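Local coordinates for protein HTH-type transcriptional regulator KdgR (Escherichia coli, PDB 1YSP) that represses transcription of genes for 2-keto-3-deoxygluconate transport and catabolism and of the Entner-Doudoroff aldolase gene, its C-terminal domain being the part described here, at residues A[24-29]-A[138-143]; A[60-65]-A[124-129]; A[67-72]-A[104-109]; A[89-94]-A[113-118]. One frame throughout, in Å; residues are numbered along the deposited sequence.

Interaction 1: residues A[24-29]-A[138-143]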
loop_
_atom_site.group_PDB
_atom_site.type_symbol
_atom_site.label_atom_id
_atom_site.label_comp_id
_atom_site.label_asym_id
_atom_site.label_seq_id
_atom_site.Cartn_x
_atom_site.Cartn_y
_atom_site.Cartn_z
ATOM N N ILE A 24 -8.587 5.818 4.497
ATOM C CA ILE A 24 -8.298 4.425 4.058
ATOM C C ILE A 24 -8.421 4.317 2.528
ATOM O O ILE A 24 -9.385 4.806 1.945
ATOM C CB ILE A 24 -9.321 3.428 4.684
ATOM C CG1 ILE A 24 -9.759 3.860 6.093
ATOM C CG2 ILE A 24 -8.860 1.965 4.549
ATOM C CD1 ILE A 24 -8.693 3.838 7.154
ATOM N N HIS A 25 -7.394 3.730 1.883
ATOM C CA HIS A 25 -7.339 3.494 0.443
ATOM C C HIS A 25 -7.210 2.005 0.075
ATOM O O HIS A 25 -6.622 1.186 0.806
ATOM C CB HIS A 25 -6.098 4.207 -0.170
ATOM C CG HIS A 25 -6.260 5.687 -0.289
ATOM N ND1 HIS A 25 -5.738 6.572 0.626
ATOM C CD2 HIS A 25 -6.915 6.436 -1.210
ATOM C CE1 HIS A 25 -6.027 7.807 0.257
ATOM N NE2 HIS A 25 -6.757 7.752 -0.844
ATOM N N LEU A 26 -7.742 1.672 -1.106
ATOM C CA LEU A 26 -7.487 0.370 -1.734
ATOM C C LEU A 26 -6.916 0.696 -3.119
ATOM O O LEU A 26 -7.523 1.456 -3.875
ATOM C CB LEU A 26 -8.768 -0.468 -1.852
ATOM C CG LEU A 26 -8.527 -1.874 -2.396
ATOM C CD1 LEU A 26 -7.866 -2.788 -1.403
ATOM C CD2 LEU A 26 -9.916 -2.454 -2.847
ATOM N N GLY A 27 -5.745 0.140 -3.436
ATOM C CA GLY A 27 -5.043 0.481 -4.681
ATOM C C GLY A 27 -4.717 -0.765 -5.483
ATOM O O GLY A 27 -4.545 -1.798 -4.933
ATOM N N ALA A 28 -4.596 -0.671 -6.805
ATOM C CA ALA A 28 -4.241 -1.837 -7.597
ATOM C C ALA A 28 -3.193 -1.452 -8.641
ATOM O O ALA A 28 -3.020 -0.285 -8.909
ATOM C CB ALA A 28 -5.523 -2.404 -8.291
ATOM N N LEU A 29 -2.532 -2.445 -9.240
ATOM C CA LEU A 29 -1.489 -2.203 -10.242
ATOM C C LEU A 29 -2.145 -1.829 -11.571
ATOM O O LEU A 29 -3.099 -2.491 -12.017
ATOM C CB LEU A 29 -0.616 -3.443 -10.413
ATOM C CG LEU A 29 0.608 -3.321 -11.336
ATOM C CD1 LEU A 29 1.654 -2.362 -10.800
ATOM C CD2 LEU A 29 1.180 -4.662 -11.546
ATOM N N ALA A 138 -4.102 -6.276 -4.520
ATOM C CA ALA A 138 -4.347 -4.895 -4.133
ATOM C C ALA A 138 -3.500 -4.607 -2.906
ATOM O O ALA A 138 -3.035 -5.510 -2.255
ATOM C CB ALA A 138 -5.860 -4.651 -3.821
ATOM N N GLY A 139 -3.358 -3.328 -2.583
ATOM C CA GLY A 139 -2.821 -2.945 -1.296
ATOM C C GLY A 139 -3.914 -2.191 -0.579
ATOM O O GLY A 139 -4.657 -1.427 -1.180
ATOM N N LEU A 140 -3.952 -2.371 0.732
ATOM C CA LEU A 140 -4.912 -1.708 1.600
ATOM C C LEU A 140 -4.123 -0.793 2.555
ATOM O O LEU A 140 -3.249 -1.292 3.274
ATOM C CB LEU A 140 -5.579 -2.800 2.417
ATOM C CG LEU A 140 -6.618 -2.291 3.462
ATOM C CD1 LEU A 140 -7.764 -1.614 2.714
ATOM C CD2 LEU A 140 -7.161 -3.420 4.345
ATOM N N SER A 141 -4.434 0.500 2.544
ATOM C CA SER A 141 -3.608 1.442 3.319
ATOM C C SER A 141 -4.390 2.350 4.250
ATOM O O SER A 141 -5.605 2.551 4.101
ATOM C CB SER A 141 -2.774 2.320 2.380
ATOM O OG SER A 141 -3.579 3.341 1.779
ATOM N N ILE A 142 -3.638 2.997 5.142
ATOM C CA ILE A 142 -4.106 4.005 6.074
ATOM C C ILE A 142 -3.176 5.240 5.952
ATOM O O ILE A 142 -1.971 5.091 5.851
ATOM C CB ILE A 142 -4.072 3.399 7.493
ATOM C CG1 ILE A 142 -4.478 4.381 8.597
ATOM C CG2 ILE A 142 -2.695 2.728 7.786
ATOM C CD1 ILE A 142 -5.268 3.660 9.737
ATOM N N SER A 143 -3.750 6.432 5.891
ATOM C CA SER A 143 -2.968 7.679 5.837
ATOM C C SER A 143 -2.209 8.075 7.112
ATOM O O SER A 143 -1.808 7.231 7.916
ATOM C CB SER A 143 -3.889 8.842 5.556
ATOM O OG SER A 143 -4.401 9.326 6.779
HETATM O O HOH W 1 -4.538 5.649 3.194
#
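H25 and S141 face each other as a hydrogen-bonded antiparallel pair, and their side chains share one face of the sheet. S141 OG lies 3.3 Å from H25 CB and near the plane of the imidazole. Its chi1 of 76° sets the hydroxyl between the backbone N and the carbonyl carbon, turned toward the water it shares with the histidine. That water sits in the ring plane, 3.0 Å from H25 ND1 and 2.9 Å from S141 OG, so the two side chains are bridged without touching through their polar atoms. Farther out, the imidazole meets Y36, and NE2 has a weak hydrogen bond with R54. Strands 24-30 and 136-142 are central neighbours in the antiparallel sheet of this IclR effector-binding, GAF-like domain; the axes of 24-29 and 138-142 lie at 158°, nearly antiparallel. Two reciprocal pairs of backbone bonds, H25 with S141 and G27 with G139, fix the register; the straightest is S141 N to H25 O, 2.9 Å. The other face is apolar. There I24 and L140 lie alongside each other, pointing the same way, with I24 CG2 4.2 Å from L140 CD1. I24 is turned away from a staggered rotamer (chi1 -34°), and CG2 comes within 3.3 Å of S141 O. L26 places CD1 3.7 Å from A138 CB, while helices 4-20 and 151-172 cover this face through M13, A9 and L161.

Interaction 2: residues A[60-65]-A[124-129]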
loop_
_atom_site.group_PDB
_atom_site.type_symbol
_atom_site.label_atom_id
_atom_site.label_comp_id
_atom_site.label_asym_id
_atom_site.label_seq_id
_atom_site.Cartn_x
_atom_site.Cartn_y
_atom_site.Cartn_z
ATOM N N SER A 60 7.003 5.312 -4.560
ATOM C CA SER A 60 6.840 6.339 -3.498
ATOM C C SER A 60 5.520 6.200 -2.699
ATOM O O SER A 60 5.213 7.083 -1.834
ATOM C CB SER A 60 6.848 7.738 -4.109
ATOM O OG SER A 60 5.774 7.899 -5.042
ATOM N N THR A 61 4.740 5.164 -3.010
ATOM C CA THR A 61 3.460 4.889 -2.327
ATOM C C THR A 61 3.588 3.622 -1.483
ATOM O O THR A 61 4.316 2.718 -1.869
ATOM C CB THR A 61 2.276 4.733 -3.327
ATOM O OG1 THR A 61 2.510 3.631 -4.236
ATOM C CG2 THR A 61 2.081 6.025 -4.084
ATOM N N ALA A 62 2.899 3.544 -0.337
ATOM C CA ALA A 62 2.915 2.356 0.479
ATOM C C ALA A 62 2.245 1.183 -0.305
ATOM O O ALA A 62 2.722 0.062 -0.275
ATOM C CB ALA A 62 2.220 2.611 1.872
ATOM N N ILE A 63 1.179 1.481 -1.007
ATOM C CA ILE A 63 0.449 0.420 -1.806
ATOM C C ILE A 63 1.336 -0.089 -2.959
ATOM O O ILE A 63 1.369 -1.290 -3.285
ATOM C CB ILE A 63 -0.912 0.987 -2.333
ATOM C CG1 ILE A 63 -1.931 1.117 -1.155
ATOM C CG2 ILE A 63 -1.477 0.088 -3.480
ATOM C CD1 ILE A 63 -3.147 2.032 -1.509
ATOM N N GLY A 64 2.027 0.837 -3.626
ATOM C CA GLY A 64 2.978 0.451 -4.679
ATOM C C GLY A 64 4.009 -0.517 -4.152
ATOM O O GLY A 64 4.285 -1.547 -4.778
ATOM N N LYS A 65 4.602 -0.222 -3.011
ATOM C CA LYS A 65 5.575 -1.137 -2.438
ATOM C C LYS A 65 5.010 -2.528 -2.175
ATOM O O LYS A 65 5.672 -3.549 -2.430
ATOM C CB LYS A 65 6.193 -0.600 -1.185
ATOM C CG LYS A 65 7.047 0.687 -1.528
ATOM C CD LYS A 65 7.728 1.216 -0.283
ATOM C CE LYS A 65 8.133 2.699 -0.549
ATOM N NZ LYS A 65 8.672 3.383 0.705
ATOM N N CYS A 124 1.878 7.105 4.992
ATOM C CA CYS A 124 0.911 6.027 4.725
ATOM C C CYS A 124 1.536 4.698 5.094
ATOM O O CYS A 124 2.783 4.536 5.069
ATOM C CB CYS A 124 0.473 6.049 3.245
ATOM S SG CYS A 124 -0.580 7.480 2.841
ATOM N N ILE A 125 0.694 3.750 5.519
ATOM C CA ILE A 125 1.145 2.417 5.847
ATOM C C ILE A 125 0.204 1.459 5.068
ATOM O O ILE A 125 -0.997 1.748 5.001
ATOM C CB ILE A 125 1.027 2.047 7.354
ATOM C CG1 ILE A 125 1.741 3.086 8.274
ATOM C CG2 ILE A 125 1.462 0.573 7.581
ATOM C CD1 ILE A 125 1.261 2.987 9.728
ATOM N N ALA A 126 0.745 0.382 4.477
ATOM C CA ALA A 126 -0.149 -0.509 3.674
ATOM C C ALA A 126 0.221 -1.941 3.836
ATOM O O ALA A 126 1.378 -2.248 4.172
ATOM C CB ALA A 126 -0.103 -0.132 2.196
ATOM N N VAL A 127 -0.762 -2.831 3.551
ATOM C CA VAL A 127 -0.582 -4.247 3.646
ATOM C C VAL A 127 -1.126 -4.913 2.390
ATOM O O VAL A 127 -1.991 -4.361 1.739
ATOM C CB VAL A 127 -1.273 -4.909 4.912
ATOM C CG1 VAL A 127 -0.589 -4.410 6.256
ATOM C CG2 VAL A 127 -2.778 -4.715 4.874
ATOM N N PRO A 128 -0.567 -6.090 2.044
ATOM C CA PRO A 128 -1.029 -6.802 0.836
ATOM C C PRO A 128 -2.420 -7.465 0.978
ATOM O O PRO A 128 -2.719 -8.028 2.043
ATOM C CB PRO A 128 0.056 -7.853 0.646
ATOM C CG PRO A 128 0.543 -8.160 2.080
ATOM C CD PRO A 128 0.563 -6.777 2.713
ATOM N N VAL A 129 -3.197 -7.474 -0.109
ATOM C CA VAL A 129 -4.455 -8.214 -0.157
ATOM C C VAL A 129 -4.195 -9.261 -1.235
ATOM O O VAL A 129 -3.781 -8.928 -2.324
ATOM C CB VAL A 129 -5.641 -7.300 -0.521
ATOM C CG1 VAL A 129 -6.914 -8.108 -0.916
ATOM C CG2 VAL A 129 -5.956 -6.362 0.644
#
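The flat groups between A62 and A126 are peptide planes: the methyl of each alanine stands over peptides of the other segment. The methyl of A62 stands over one face of the strand backbone: CB is 3.8 Å from C124 O and 4.0 Å from I125 C, and it lies almost straight above the two successive peptides that flank I125. In return, A126 CB stands over the face of the peptide joining A62 to I63, 3.7 Å from A62 C. The two methyls thus interlock: A62 CB and A126 CB are 3.6 Å apart, and the CA atoms of A62 and A126 5.3 Å. Such closeness depends on the small size of both side chains, and it brings the first turn of the helix right down onto the strand. Beside this pair, C124 CB reaches A62 CB at 4.1 Å, while I63 lies alongside A126. The I63 side chain has CG1 anti to its carbonyl carbon (chi1 -73°), which brings that methylene to 4.0 Å from A126 CB. T61 serves as N-cap: its OG1 accepts from G64 N at 2.9 Å, holding the start of the helix, and also bonds to P57 O. Every contact across the pair is van der Waals in nature. In the GAF-like fold, helix 62-69 lies on the face of strand 123-130 to which C124 and A126 point; I125 and V127 point to the other, toward helix 151-172. S141 of the adjoining strand 136-142 also touches I63 and A126, and K65 reaches across to helix 96-109.

Interaction 3: residues A[67-72]-A[104-109]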
loop_
_atom_site.group_PDB
_atom_site.type_symbol
_atom_site.label_atom_id
_atom_site.label_comp_id
_atom_site.label_asym_id
_atom_site.label_seq_id
_atom_site.Cartn_x
_atom_site.Cartn_y
_atom_site.Cartn_z
ATOM N N LEU A 67 2.471 -3.970 -3.670
ATOM C CA LEU A 67 2.090 -4.606 -4.969
ATOM C C LEU A 67 3.290 -5.208 -5.702
ATOM O O LEU A 67 3.137 -6.093 -6.555
ATOM C CB LEU A 67 1.413 -3.628 -5.893
ATOM C CG LEU A 67 -0.024 -3.230 -5.585
ATOM C CD1 LEU A 67 -0.354 -1.915 -6.299
ATOM C CD2 LEU A 67 -0.995 -4.370 -5.984
ATOM N N LEU A 68 4.461 -4.711 -5.364
ATOM C CA LEU A 68 5.737 -5.250 -5.876
ATOM C C LEU A 68 6.486 -6.212 -5.001
ATOM O O LEU A 68 7.222 -7.064 -5.541
ATOM C CB LEU A 68 6.705 -4.084 -6.221
ATOM C CG LEU A 68 6.191 -3.067 -7.245
ATOM C CD1 LEU A 68 7.237 -1.879 -7.451
ATOM C CD2 LEU A 68 5.793 -3.675 -8.634
ATOM N N ALA A 69 6.408 -6.061 -3.666
ATOM C CA ALA A 69 7.300 -6.769 -2.733
ATOM C C ALA A 69 7.234 -8.301 -2.753
ATOM O O ALA A 69 8.238 -8.951 -2.510
ATOM C CB ALA A 69 7.187 -6.240 -1.292
ATOM N N TRP A 70 6.076 -8.869 -3.033
ATOM C CA TRP A 70 5.967 -10.342 -3.068
ATOM C C TRP A 70 6.132 -10.935 -4.501
ATOM O O TRP A 70 6.001 -12.167 -4.700
ATOM C CB TRP A 70 4.620 -10.785 -2.450
ATOM C CG TRP A 70 4.591 -10.676 -0.935
ATOM C CD1 TRP A 70 4.825 -11.677 -0.046
ATOM C CD2 TRP A 70 4.354 -9.486 -0.148
ATOM N NE1 TRP A 70 4.782 -11.187 1.239
ATOM C CE2 TRP A 70 4.458 -9.855 1.203
ATOM C CE3 TRP A 70 4.061 -8.149 -0.465
ATOM C CZ2 TRP A 70 4.283 -8.942 2.248
ATOM C CZ3 TRP A 70 3.865 -7.237 0.579
ATOM C CH2 TRP A 70 3.997 -7.648 1.918
ATOM N N ARG A 71 6.403 -10.075 -5.477
ATOM C CA ARG A 71 6.430 -10.489 -6.884
ATOM C C ARG A 71 7.755 -11.079 -7.271
ATOM O O ARG A 71 8.771 -10.815 -6.609
ATOM C CB ARG A 71 6.141 -9.327 -7.823
ATOM C CG ARG A 71 4.718 -9.051 -8.034
ATOM C CD ARG A 71 4.602 -8.248 -9.284
ATOM N NE ARG A 71 3.493 -7.323 -9.209
ATOM C CZ ARG A 71 2.255 -7.582 -9.615
ATOM N NH1 ARG A 71 1.325 -6.646 -9.478
ATOM N NH2 ARG A 71 1.933 -8.757 -10.153
ATOM N N ASP A 72 7.732 -11.901 -8.338
ATOM C CA ASP A 72 8.962 -12.413 -8.940
ATOM C C ASP A 72 9.803 -11.178 -9.254
ATOM O O ASP A 72 9.308 -10.232 -9.875
ATOM C CB ASP A 72 8.655 -13.254 -10.204
ATOM C CG ASP A 72 9.921 -13.631 -11.021
ATOM O OD1 ASP A 72 10.923 -14.135 -10.443
ATOM O OD2 ASP A 72 9.901 -13.427 -12.261
ATOM N N ASP A 104 12.609 -5.804 -0.167
ATOM C CA ASP A 104 13.041 -6.907 0.711
ATOM C C ASP A 104 12.509 -6.683 2.126
ATOM O O ASP A 104 11.947 -7.613 2.755
ATOM C CB ASP A 104 14.572 -7.033 0.798
ATOM C CG ASP A 104 15.222 -7.553 -0.470
ATOM O OD1 ASP A 104 14.569 -8.142 -1.334
ATOM O OD2 ASP A 104 16.449 -7.323 -0.591
ATOM N N GLN A 105 12.704 -5.473 2.650
ATOM C CA GLN A 105 12.247 -5.154 4.003
ATOM C C GLN A 105 10.706 -5.209 4.079
ATOM O O GLN A 105 10.149 -5.703 5.089
ATOM C CB GLN A 105 12.750 -3.788 4.435
ATOM C CG GLN A 105 12.244 -3.307 5.763
ATOM C CD GLN A 105 12.851 -4.091 6.908
ATOM O OE1 GLN A 105 13.907 -4.722 6.735
ATOM N NE2 GLN A 105 12.195 -4.080 8.070
ATOM N N VAL A 106 10.036 -4.703 3.043
ATOM C CA VAL A 106 8.561 -4.750 3.024
ATOM C C VAL A 106 8.074 -6.223 3.165
ATOM O O VAL A 106 7.235 -6.527 4.016
ATOM C CB VAL A 106 7.993 -4.064 1.724
ATOM C CG1 VAL A 106 6.467 -4.308 1.559
ATOM C CG2 VAL A 106 8.263 -2.545 1.754
ATOM N N ARG A 107 8.596 -7.105 2.319
ATOM C CA ARG A 107 8.241 -8.533 2.396
ATOM C C ARG A 107 8.538 -9.110 3.792
ATOM O O ARG A 107 7.660 -9.770 4.425
ATOM C CB ARG A 107 8.880 -9.341 1.245
ATOM C CG ARG A 107 8.123 -10.630 0.871
ATOM C CD ARG A 107 8.855 -11.471 -0.204
ATOM N NE ARG A 107 8.483 -12.888 -0.045
ATOM C CZ ARG A 107 7.877 -13.654 -0.960
ATOM N NH1 ARG A 107 7.582 -13.189 -2.173
ATOM N NH2 ARG A 107 7.584 -14.919 -0.661
ATOM N N GLU A 108 9.719 -8.808 4.307
ATOM C CA GLU A 108 10.171 -9.298 5.613
ATOM C C GLU A 108 9.234 -8.866 6.756
ATOM O O GLU A 108 8.909 -9.674 7.617
ATOM C CB GLU A 108 11.594 -8.807 5.853
ATOM C CG GLU A 108 12.281 -9.309 7.064
ATOM C CD GLU A 108 13.578 -8.588 7.225
ATOM O OE1 GLU A 108 13.642 -7.701 8.106
ATOM O OE2 GLU A 108 14.495 -8.843 6.406
ATOM N N GLN A 109 8.800 -7.604 6.753
ATOM C CA GLN A 109 8.002 -7.054 7.869
ATOM C C GLN A 109 6.492 -7.185 7.685
ATOM O O GLN A 109 5.753 -7.031 8.652
ATOM C CB GLN A 109 8.398 -5.604 8.162
ATOM C CG GLN A 109 7.948 -4.622 7.048
ATOM C CD GLN A 109 8.622 -3.258 7.179
ATOM O OE1 GLN A 109 9.505 -3.071 8.014
ATOM N NE2 GLN A 109 8.202 -2.305 6.373
HETATM O O HOH W 2 5.186 -14.416 -3.443
#
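A69 and R107 bring their CA atoms to 5.5 Å, the nearest CA pair of the two segments, where helix 62-69 runs out beside helix 96-109. This contact of the helix end, and the loop that follows, with helix 96-109 belongs to the layer on one side of the sheet in the GAF-like effector-binding domain. Its inner part is aliphatic: A69 CB meets V106 CG1 at 3.5 Å, a branch set anti to the valine's backbone N (chi1 170°), and V106 CG1 also lies 4.0 Å from W70 CZ3. The outer part is the indole of W70, across one face of which R107 is laid. Contact is made first by the arginine's methylene rather than by its charge. R107 CG lies 3.6 Å from the centroid of the five-membered ring of W70 and 18° off the ring normal, a CH-pi contact. The chain stays extended from CG to NE, carrying the guanidinium on past the pyrrole side, where W70 CD1 comes over one of its faces; the two planes are 35° apart, too inclined for a flat stack. R107 CD passes A69 O at 3.5 Å, a carbonyl with a weak hydrogen bond to R73. Beyond the ring, P128 of strand 123-130 touches W70. At the outer end a water closes the link, donating to W70 O at 2.7 Å and accepting from R107 NH1 at 3.0 Å.

Interaction 4: residues A[89-94]-A[113-118]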
loop_
_atom_site.group_PDB
_atom_site.type_symbol
_atom_site.label_atom_id
_atom_site.label_comp_id
_atom_site.label_asym_id
_atom_site.label_seq_id
_atom_site.Cartn_x
_atom_site.Cartn_y
_atom_site.Cartn_z
ATOM N N THR A 89 10.502 14.434 -2.777
ATOM C CA THR A 89 10.924 14.943 -1.517
ATOM C C THR A 89 12.300 14.398 -1.259
ATOM O O THR A 89 12.808 13.497 -1.987
ATOM C CB THR A 89 9.990 14.448 -0.339
ATOM O OG1 THR A 89 10.221 13.056 -0.133
ATOM C CG2 THR A 89 8.507 14.704 -0.608
ATOM N N GLU A 90 12.848 14.883 -0.156
ATOM C CA GLU A 90 14.105 14.426 0.396
ATOM C C GLU A 90 14.171 12.885 0.524
ATOM O O GLU A 90 15.228 12.250 0.320
ATOM C CB GLU A 90 14.275 15.119 1.758
ATOM C CG GLU A 90 13.890 16.640 1.743
ATOM C CD GLU A 90 12.391 16.934 1.547
ATOM O OE1 GLU A 90 11.545 16.249 2.149
ATOM O OE2 GLU A 90 12.047 17.856 0.784
ATOM N N ARG A 91 13.045 12.275 0.882
ATOM C CA ARG A 91 13.024 10.844 1.204
ATOM C C ARG A 91 12.644 9.890 0.067
ATOM O O ARG A 91 12.718 8.656 0.234
ATOM C CB ARG A 91 12.074 10.591 2.393
ATOM C CG ARG A 91 12.603 11.155 3.715
ATOM C CD ARG A 91 11.708 10.744 4.892
ATOM N NE ARG A 91 11.813 9.300 5.144
ATOM C CZ ARG A 91 12.645 8.727 6.019
ATOM N NH1 ARG A 91 13.456 9.468 6.777
ATOM N NH2 ARG A 91 12.654 7.404 6.156
ATOM N N THR A 92 12.233 10.452 -1.064
ATOM C CA THR A 92 11.794 9.626 -2.199
ATOM C C THR A 92 12.906 8.687 -2.637
ATOM O O THR A 92 14.098 9.120 -2.735
ATOM C CB THR A 92 11.356 10.440 -3.429
ATOM O OG1 THR A 92 10.484 11.506 -3.038
ATOM C CG2 THR A 92 10.629 9.468 -4.414
ATOM N N ILE A 93 12.550 7.408 -2.874
ATOM C CA ILE A 93 13.476 6.393 -3.393
ATOM C C ILE A 93 13.450 6.560 -4.930
ATOM O O ILE A 93 12.379 6.447 -5.536
ATOM C CB ILE A 93 13.021 4.916 -3.039
ATOM C CG1 ILE A 93 13.037 4.673 -1.520
ATOM C CG2 ILE A 93 13.917 3.936 -3.762
ATOM C CD1 ILE A 93 11.884 3.755 -1.039
ATOM N N THR A 94 14.603 6.768 -5.574
ATOM C CA THR A 94 14.565 7.191 -6.988
ATOM C C THR A 94 15.426 6.372 -7.944
ATOM O O THR A 94 15.844 6.885 -9.013
ATOM C CB THR A 94 14.924 8.714 -7.122
ATOM O OG1 THR A 94 16.182 8.959 -6.471
ATOM C CG2 THR A 94 13.840 9.560 -6.414
ATOM N N GLU A 113 5.530 1.201 3.509
ATOM C CA GLU A 113 5.227 2.539 3.998
ATOM C C GLU A 113 5.577 3.575 2.975
ATOM O O GLU A 113 6.404 3.325 2.058
ATOM C CB GLU A 113 6.026 2.864 5.262
ATOM C CG GLU A 113 5.617 2.244 6.563
ATOM C CD GLU A 113 6.530 2.765 7.715
ATOM O OE1 GLU A 113 7.553 2.100 8.063
ATOM O OE2 GLU A 113 6.226 3.846 8.258
ATOM N N ASP A 114 4.967 4.749 3.125
ATOM C CA ASP A 114 5.353 5.957 2.436
ATOM C C ASP A 114 5.592 6.929 3.574
ATOM O O ASP A 114 4.638 7.421 4.155
ATOM C CB ASP A 114 4.206 6.465 1.543
ATOM C CG ASP A 114 4.358 7.956 1.151
ATOM O OD1 ASP A 114 5.455 8.566 1.301
ATOM O OD2 ASP A 114 3.390 8.538 0.685
ATOM N N ASN A 115 6.851 7.149 3.917
ATOM C CA ASN A 115 7.222 8.057 4.986
ATOM C C ASN A 115 7.685 9.399 4.396
ATOM O O ASN A 115 8.883 9.619 4.141
ATOM C CB ASN A 115 8.272 7.399 5.870
ATOM C CG ASN A 115 8.657 8.248 7.071
ATOM O OD1 ASN A 115 7.995 9.238 7.363
ATOM N ND2 ASN A 115 9.746 7.882 7.741
ATOM N N GLU A 116 6.717 10.255 4.123
ATOM C CA GLU A 116 6.940 11.539 3.423
ATOM C C GLU A 116 7.810 11.401 2.167
ATOM O O GLU A 116 8.737 12.205 1.918
ATOM C CB GLU A 116 7.556 12.573 4.394
ATOM C CG GLU A 116 6.709 12.816 5.631
ATOM C CD GLU A 116 7.395 13.842 6.583
ATOM O OE1 GLU A 116 8.271 13.444 7.382
ATOM O OE2 GLU A 116 7.016 15.011 6.494
ATOM N N GLU A 117 7.533 10.340 1.406
ATOM C CA GLU A 117 8.187 10.097 0.131
ATOM C C GLU A 117 7.466 10.747 -1.048
ATOM O O GLU A 117 8.092 11.055 -2.044
ATOM C CB GLU A 117 8.350 8.577 -0.069
ATOM C CG GLU A 117 9.346 7.962 0.907
ATOM C CD GLU A 117 9.141 6.488 1.092
ATOM O OE1 GLU A 117 9.172 5.770 0.076
ATOM O OE2 GLU A 117 8.852 6.061 2.223
ATOM N N GLN A 118 6.148 10.956 -0.945
ATOM C CA GLN A 118 5.399 11.688 -1.982
ATOM C C GLN A 118 5.223 13.167 -1.664
ATOM O O GLN A 118 5.329 14.019 -2.554
ATOM C CB GLN A 118 3.994 11.103 -2.167
ATOM C CG GLN A 118 3.911 9.799 -2.847
ATOM C CD GLN A 118 2.469 9.494 -3.242
ATOM O OE1 GLN A 118 2.119 9.558 -4.413
ATOM N NE2 GLN A 118 1.631 9.178 -2.260
HETATM O O HOH W 3 10.419 14.123 2.822
HETATM O O HOH W 4 11.128 6.605 3.865
HETATM O O HOH W 5 10.044 6.530 -2.359
#
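T89 opens the contact by donating from OG1 to E116 O at 2.7 Å, in the carbonyl plane and on a lone pair. Its chi1 of 71° aims OG1 so that it also accepts from R91 N, an ST turn within the type I turn T89 to T92. R91 bends at chi3 (69°) and crosses N115 at a slant. Its guanidinium plane is inclined 38° to the asparagine amide, and N115 ND2 lies over one guanidinium face, 3.3 Å from R91 NH2; both are donors, so this is contact without a bond. A water in the guanidinium plane accepts from R91 NH2 and donates to E117 OE2, each at 2.9 Å. T92 OG1 donates to E117 O at 2.6 Å while accepting from T89 N at 2.9 Å, a two-way grip that ties the turn closed. I93 lies alongside E117, I93 CD1 being 3.6 Å from E117 OE1, and its backbone N reaches the same carboxylate through another water. E117 itself is held by N115 N on OE2 and by a salt bridge from K65 to OE1. With a lysine, a backbone N-H and two waters around it, this buried carboxylate is probably stabilised as the anion.

Interactions 1 and 2 lie at the core, their centres about 6 Å apart, and share the sheet: strands 136-142 and 123-130 are neighbours, probably hydrogen-bonded from I142 N to I125 O. Interaction 1 is backbone bonding flanked by buried side chains, whereas interaction 2 is apolar contact with no polar link. Interactions 3 and 4, their centres about 11 and 14 Å from the chain centre, are partly buried, and arginines take part; waters bridge there and in interaction 1. Helix 62-69 serves interactions 2 and 3. K65 joins interactions 2 and 4 by its salt bridge with E117, and helix 96-109 of interaction 3 leads on to strand 112-115, outermost on its side within this chain.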